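Local coordinates for protein dTor_3x33L (Synthetic construct, PDB 4YY2) that has no known natural function but was designed computationally to close three tandem alpha-helical repeats into a left-handed alpha/alpha toroid, at residues T23-E26 with V27-K30; K96-K99 with E100-L103. All blocks are in the same frame, centred on the assembly; numbering follows the deposited sequence.

How the contacts relate
Both contacts are local. Each lies along one end of a helix, between residues about one turn apart. Contact 1 (23-30) forms the N-terminal start of helix 24-36, with its cap. Contact 2 (96-103) lies at the C-terminal part of helix 90-101 and ends the chain. Contact 1 comes first in sequence, and helices 41-53, 57-69 and 74-86 lie between the two. Their centres are about 19 Å apart and their nearest atoms about 5 Å apart, without touching. Helix 8-20 links them in space: Val27 packs on Leu13 and Ala17, and Phe97 packs on Val11, Leu12 and Leu15. The last helix thus meets the first, consistent with the designed closure of the toroid.

Contact 1: T23-E26 with V27-K30; sequences TREE and VKEK
The backbone N-H groups of Val27, Lys28, Glu29 and Lys30 bond to the carbonyl oxygens of Thr23, Arg24, Glu25 and Glu26 in alpha-helical i to i+4 order, with Glu29 N to Glu25 O the shortest at 2.8 Å. Thr23, the N-cap, forms a capping box with Glu26. Its OG1 accepts from Glu26 N at 3.0 Å. In return Thr23 N donates to Glu26 OE1 at 3.1 Å, in an almost straight bond (177°) that meets OE1 on its anti side, tilted out of the carboxylate plane. A bound sodium ion lies about 3 Å from the side chain of Glu26. Glu25 and Lys28 run side by side. Glu25 bends at chi2 (-60°), which folds its carboxylate back beside the lysine, and both Glu25 oxygens, OE1 and OE2, lie 3.7 Å from Lys28 CD. The charged ends, Glu25 OE2 and Lys28 NZ, stay 4.4 Å apart, beyond a salt bridge. Glu25 OE1 is also 4.2 Å from Glu29 OE2, and their carboxylate planes are turned 68° apart. Val27 is buried against helix 8-20, while Lys30 forms a salt bridge with Glu51. The capping box satisfies two N-H groups, and Lys28 probably eases the repulsion between Glu25 and Glu29.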
ATOM      1  N   THR A  23      -2.888 -13.139  -4.011  1.00 33.94           N
ATOM      2  CA  THR A  23      -2.265 -12.964  -5.346  1.00 33.20           C
ATOM      3  C   THR A  23      -2.324 -11.528  -5.784  1.00 31.46           C
ATOM      4  O   THR A  23      -3.157 -10.749  -5.354  1.00 29.89           O
ATOM      5  CB  THR A  23      -2.916 -13.832  -6.477  1.00 34.65           C
ATOM      6  OG1 THR A  23      -4.186 -13.315  -6.791  1.00 35.69           O
ATOM      7  CG2 THR A  23      -3.018 -15.314  -6.029  1.00 38.27           C
ATOM      8  N   ARG A  24      -1.424 -11.177  -6.696  1.00 33.79           N
ATOM      9  CA  ARG A  24      -1.425  -9.841  -7.277  1.00 37.39           C
ATOM     10  C   ARG A  24      -2.703  -9.559  -8.010  1.00 33.55           C
ATOM     11  O   ARG A  24      -3.235  -8.441  -7.908  1.00 30.96           O
ATOM     12  CB  ARG A  24      -0.240  -9.716  -8.216  1.00 38.26           C
ATOM     13  CG  ARG A  24       1.091  -9.924  -7.503  1.00 40.92           C
ATOM     14  CD  ARG A  24       2.228 -10.351  -8.394  1.00 42.49           C
ATOM     15  NE  ARG A  24       3.500 -10.192  -7.697  1.00 38.68           N
ATOM     16  CZ  ARG A  24       4.693 -10.266  -8.324  1.00 43.44           C
ATOM     17  NH1 ARG A  24       4.746 -10.434  -9.639  1.00 42.40           N
ATOM     18  NH2 ARG A  24       5.821 -10.115  -7.637  1.00 44.69           N
ATOM     19  N   GLU A  25      -3.254 -10.551  -8.702  1.00 30.98           N
ATOM     20  CA  GLU A  25      -4.541 -10.310  -9.409  1.00 37.34           C
ATOM     21  C   GLU A  25      -5.749 -10.101  -8.481  1.00 33.07           C
ATOM     22  O   GLU A  25      -6.637  -9.337  -8.801  1.00 33.26           O
ATOM     23  CB  GLU A  25      -4.895 -11.377 -10.472  1.00 42.49           C
ATOM     24  CG  GLU A  25      -4.102 -11.258 -11.746  1.00 49.24           C
ATOM     25  CD  GLU A  25      -4.286  -9.890 -12.460  1.00 50.12           C
ATOM     26  OE1 GLU A  25      -5.455  -9.493 -12.764  1.00 49.18           O
ATOM     27  OE2 GLU A  25      -3.242  -9.241 -12.731  1.00 58.32           O
ATOM     28  N   GLU A  26      -5.793 -10.852  -7.371  1.00 29.98           N
ATOM     29  CA  GLU A  26      -6.829 -10.698  -6.360  1.00 27.92           C
ATOM     30  C   GLU A  26      -6.818  -9.275  -5.807  1.00 28.67           C
ATOM     31  O   GLU A  26      -7.841  -8.578  -5.708  1.00 31.02           O
ATOM     32  CB  GLU A  26      -6.618 -11.749  -5.238  1.00 28.70           C
ATOM     33  CG  GLU A  26      -7.148 -13.092  -5.634  1.00 32.75           C
ATOM     34  CD  GLU A  26      -6.758 -14.218  -4.692  1.00 40.65           C
ATOM     35  OE1 GLU A  26      -5.780 -14.115  -3.933  1.00 35.94           O
ATOM     36  OE2 GLU A  26      -7.441 -15.223  -4.738  1.00 39.39           O
ATOM     37  N   VAL A  27      -5.598  -8.792  -5.505  1.00 27.31           N
ATOM     38  CA  VAL A  27      -5.501  -7.462  -4.924  1.00 29.30           C
ATOM     39  C   VAL A  27      -5.907  -6.412  -5.997  1.00 31.00           C
ATOM     40  O   VAL A  27      -6.652  -5.470  -5.694  1.00 30.27           O
ATOM     41  CB  VAL A  27      -4.082  -7.241  -4.405  1.00 30.92           C
ATOM     42  CG1 VAL A  27      -3.856  -5.779  -4.011  1.00 31.46           C
ATOM     43  CG2 VAL A  27      -3.901  -8.166  -3.221  1.00 33.72           C
ATOM     44  N   LYS A  28      -5.439  -6.605  -7.207  1.00 29.33           N
ATOM     45  CA  LYS A  28      -5.751  -5.716  -8.320  1.00 32.58           C
ATOM     46  C   LYS A  28      -7.225  -5.651  -8.503  1.00 30.47           C
ATOM     47  O   LYS A  28      -7.779  -4.580  -8.735  1.00 32.44           O
ATOM     48  CB  LYS A  28      -5.157  -6.273  -9.627  1.00 41.15           C
ATOM     49  CG  LYS A  28      -5.410  -5.417 -10.864  1.00 40.41           C
ATOM     50  CD  LYS A  28      -4.780  -5.944 -12.158  1.00 48.36           C
ATOM     51  CE  LYS A  28      -4.976  -4.928 -13.282  1.00 45.45           C
ATOM     52  NZ  LYS A  28      -4.246  -5.292 -14.514  1.00 41.57           N
ATOM     53  N   GLU A  29      -7.886  -6.797  -8.503  1.00 33.48           N
ATOM     54  CA  GLU A  29      -9.327  -6.781  -8.760  1.00 32.72           C
ATOM     55  C   GLU A  29     -10.086  -6.109  -7.640  1.00 33.50           C
ATOM     56  O   GLU A  29     -11.049  -5.385  -7.929  1.00 32.48           O
ATOM     57  CB  GLU A  29      -9.912  -8.126  -9.094  1.00 36.60           C
ATOM     58  CG  GLU A  29      -9.400  -8.656 -10.418  1.00 41.98           C
ATOM     59  CD  GLU A  29     -10.003  -7.988 -11.645  1.00 46.81           C
ATOM     60  OE1 GLU A  29     -10.932  -7.153 -11.559  1.00 41.13           O
ATOM     61  OE2 GLU A  29      -9.477  -8.309 -12.698  1.00 40.61           O
ATOM     62  N   LYS A  30      -9.699  -6.341  -6.390  1.00 34.57           N
ATOM     63  CA  LYS A  30     -10.282  -5.581  -5.272  1.00 35.83           C
ATOM     64  C   LYS A  30     -10.101  -4.066  -5.424  1.00 29.93           C
ATOM     65  O   LYS A  30     -11.038  -3.295  -5.269  1.00 32.34           O
ATOM     66  CB  LYS A  30      -9.697  -5.996  -3.920  1.00 38.19           C
ATOM     67  CG  LYS A  30     -10.220  -7.335  -3.426  1.00 44.51           C
ATOM     68  CD  LYS A  30      -9.329  -7.941  -2.336  1.00 50.33           C
ATOM     69  CE  LYS A  30      -9.502  -7.237  -1.017  1.00 57.62           C
ATOM     70  NZ  LYS A  30      -8.662  -7.969  -0.026  1.00 64.12           N
TER

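Contact 2: K96-K99 with E100-L103; sequences KFWK and ELSL
Trp98 and Leu101 make the main apolar contact. Leu101 CD2 sits 3.9 Å from both Trp98 CE3 and CZ3, reaching the six-membered part of the indole. The same methyl is 4.3 Å from Phe97 CE2, so one branch of the leucine touches both aromatic residues. Leu101 CG is anti to the backbone N (chi1 -156°), which carries the branch back toward them. The two rings also meet each other: Phe97 CD2 lies over one face of the indole, offset toward its rim. This is the C-terminal part of helix 90-101, whose packing on helix 8-20 is consistent with the designed closure of the alpha/alpha toroid. Here Phe97 is buried against helix 8-20 and helix 74-86, and Glu100 also touches Val11 of helix 8-20. The aliphatic part of Glu100 makes a van der Waals contact, its CG 3.2 Å from Lys96 O. Among the backbone bonds, Glu100 N donates to Lys96 O at 2.9 Å and Leu101 N to Phe97 O at 3.0 Å. Ser102 N to Trp98 O is 3.1 Å and more bent, at 141°. Ser102 OG lies 2.8 Å from Trp98 O. Leu103 O, at the C-terminus, accepts a hydrogen bond from Lys6 NZ.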
ATOM      1  N   LYS A  96      12.685  -3.141  -2.360  1.00 34.03           N
ATOM      2  CA  LYS A  96      11.900  -3.954  -3.266  1.00 36.15           C
ATOM      3  C   LYS A  96      11.125  -3.140  -4.244  1.00 32.19           C
ATOM      4  O   LYS A  96      11.015  -3.500  -5.427  1.00 39.91           O
ATOM      5  CB  LYS A  96      10.945  -4.900  -2.528  1.00 38.20           C
ATOM      6  CG  LYS A  96      11.579  -6.111  -1.894  1.00 47.14           C
ATOM      7  CD  LYS A  96      10.536  -6.915  -1.087  1.00 51.09           C
ATOM      8  CE  LYS A  96      11.012  -8.261  -0.580  1.00 61.36           C
ATOM      9  NZ  LYS A  96       9.821  -8.940   0.024  1.00 66.49           N
ATOM     10  N   PHE A  97      10.580  -2.035  -3.735  1.00 31.76           N
ATOM     11  CA  PHE A  97       9.848  -1.125  -4.523  1.00 29.42           C
ATOM     12  C   PHE A  97      10.702  -0.632  -5.728  1.00 30.09           C
ATOM     13  O   PHE A  97      10.288  -0.735  -6.891  1.00 33.52           O
ATOM     14  CB  PHE A  97       9.288  -0.000  -3.703  1.00 31.06           C
ATOM     15  CG  PHE A  97       8.597   1.085  -4.528  1.00 27.06           C
ATOM     16  CD1 PHE A  97       7.253   0.944  -4.916  1.00 30.33           C
ATOM     17  CD2 PHE A  97       9.277   2.236  -4.896  1.00 30.76           C
ATOM     18  CE1 PHE A  97       6.634   1.950  -5.672  1.00 30.94           C
ATOM     19  CE2 PHE A  97       8.637   3.242  -5.652  1.00 34.67           C
ATOM     20  CZ  PHE A  97       7.312   3.069  -6.019  1.00 31.15           C
ATOM     21  N   TRP A  98      11.867  -0.112  -5.430  1.00 30.73           N
ATOM     22  CA  TRP A  98      12.702   0.479  -6.469  1.00 35.01           C
ATOM     23  C   TRP A  98      13.220  -0.598  -7.410  1.00 40.17           C
ATOM     24  O   TRP A  98      13.385  -0.342  -8.623  1.00 39.23           O
ATOM     25  CB  TRP A  98      13.797   1.383  -5.831  1.00 37.82           C
ATOM     26  CG  TRP A  98      13.233   2.680  -5.301  1.00 34.37           C
ATOM     27  CD1 TRP A  98      12.985   2.979  -4.011  1.00 39.08           C
ATOM     28  CD2 TRP A  98      12.837   3.823  -6.049  1.00 34.35           C
ATOM     29  NE1 TRP A  98      12.455   4.226  -3.898  1.00 39.84           N
ATOM     30  CE2 TRP A  98      12.324   4.761  -5.141  1.00 38.22           C
ATOM     31  CE3 TRP A  98      12.829   4.138  -7.417  1.00 33.56           C
ATOM     32  CZ2 TRP A  98      11.874   6.052  -5.529  1.00 37.09           C
ATOM     33  CZ3 TRP A  98      12.368   5.424  -7.803  1.00 33.51           C
ATOM     34  CH2 TRP A  98      11.874   6.339  -6.857  1.00 34.95           C
ATOM     35  N   LYS A  99      13.451  -1.803  -6.869  1.00 43.12           N
ATOM     36  CA  LYS A  99      13.923  -2.928  -7.694  1.00 45.32           C
ATOM     37  C   LYS A  99      12.892  -3.296  -8.705  1.00 41.37           C
ATOM     38  O   LYS A  99      13.211  -3.496  -9.883  1.00 36.01           O
ATOM     39  CB  LYS A  99      14.242  -4.205  -6.896  1.00 49.35           C
ATOM     40  CG  LYS A  99      15.713  -4.469  -6.728  1.00 60.48           C
ATOM     41  CD  LYS A  99      15.956  -5.620  -5.756  1.00 65.89           C
ATOM     42  CE  LYS A  99      17.191  -5.390  -4.923  1.00 72.15           C
ATOM     43  NZ  LYS A  99      17.425  -6.562  -4.036  1.00 77.18           N
ATOM     44  N   GLU A 100      11.654  -3.393  -8.241  1.00 42.55           N
ATOM     45  CA  GLU A 100      10.561  -3.913  -9.066  1.00 40.99           C
ATOM     46  C   GLU A 100      10.201  -2.889 -10.121  1.00 42.85           C
ATOM     47  O   GLU A 100       9.811  -3.198 -11.222  1.00 41.34           O
ATOM     48  CB  GLU A 100       9.345  -4.242  -8.221  1.00 47.00           C
ATOM     49  CG  GLU A 100       9.462  -5.515  -7.381  1.00 51.65           C
ATOM     50  CD  GLU A 100       9.761  -6.744  -8.233  1.00 57.22           C
ATOM     51  OE1 GLU A 100       9.033  -6.983  -9.220  1.00 58.44           O
ATOM     52  OE2 GLU A 100      10.776  -7.413  -7.962  1.00 66.12           O
ATOM     53  N   LEU A 101      10.274  -1.631  -9.734  1.00 37.44           N
ATOM     54  CA  LEU A 101      10.019  -0.537 -10.671  1.00 43.12           C
ATOM     55  C   LEU A 101      11.030  -0.627 -11.826  1.00 46.39           C
ATOM     56  O   LEU A 101      10.659  -0.461 -12.974  1.00 47.46           O
ATOM     57  CB  LEU A 101      10.125   0.795  -9.927  1.00 39.55           C
ATOM     58  CG  LEU A 101       9.393   1.974 -10.519  1.00 42.04           C
ATOM     59  CD1 LEU A 101       7.866   1.790 -10.458  1.00 40.68           C
ATOM     60  CD2 LEU A 101       9.816   3.239  -9.778  1.00 40.78           C
ATOM     61  N   SER A 102      12.266  -0.946 -11.460  1.00 47.92           N
ATOM     62  CA  SER A 102      13.482  -1.031 -12.328  1.00 58.29           C
ATOM     63  C   SER A 102      13.393  -2.051 -13.442  1.00 58.87           C
ATOM     64  O   SER A 102      14.213  -2.008 -14.358  1.00 59.90           O
ATOM     65  CB  SER A 102      14.725  -1.447 -11.502  1.00 62.59           C
ATOM     66  OG  SER A 102      15.259  -0.404 -10.707  1.00 70.80           O
ATOM     67  N   LEU A 103      12.495  -3.020 -13.299  1.00 63.21           N
ATOM     68  CA  LEU A 103      12.213  -3.997 -14.348  1.00 67.19           C
ATOM     69  C   LEU A 103      10.730  -3.912 -14.707  1.00 77.05           C
ATOM     70  O   LEU A 103      10.356  -3.380 -15.758  1.00 89.12           O
ATOM     71  CB  LEU A 103      12.592  -5.395 -13.888  1.00 65.96           C
ATOM     72  CG  LEU A 103      11.784  -5.979 -12.736  1.00 67.15           C
ATOM     73  CD1 LEU A 103      10.534  -6.700 -13.235  1.00 74.54           C
ATOM     74  CD2 LEU A 103      12.619  -6.924 -11.902  1.00 68.20           C
TER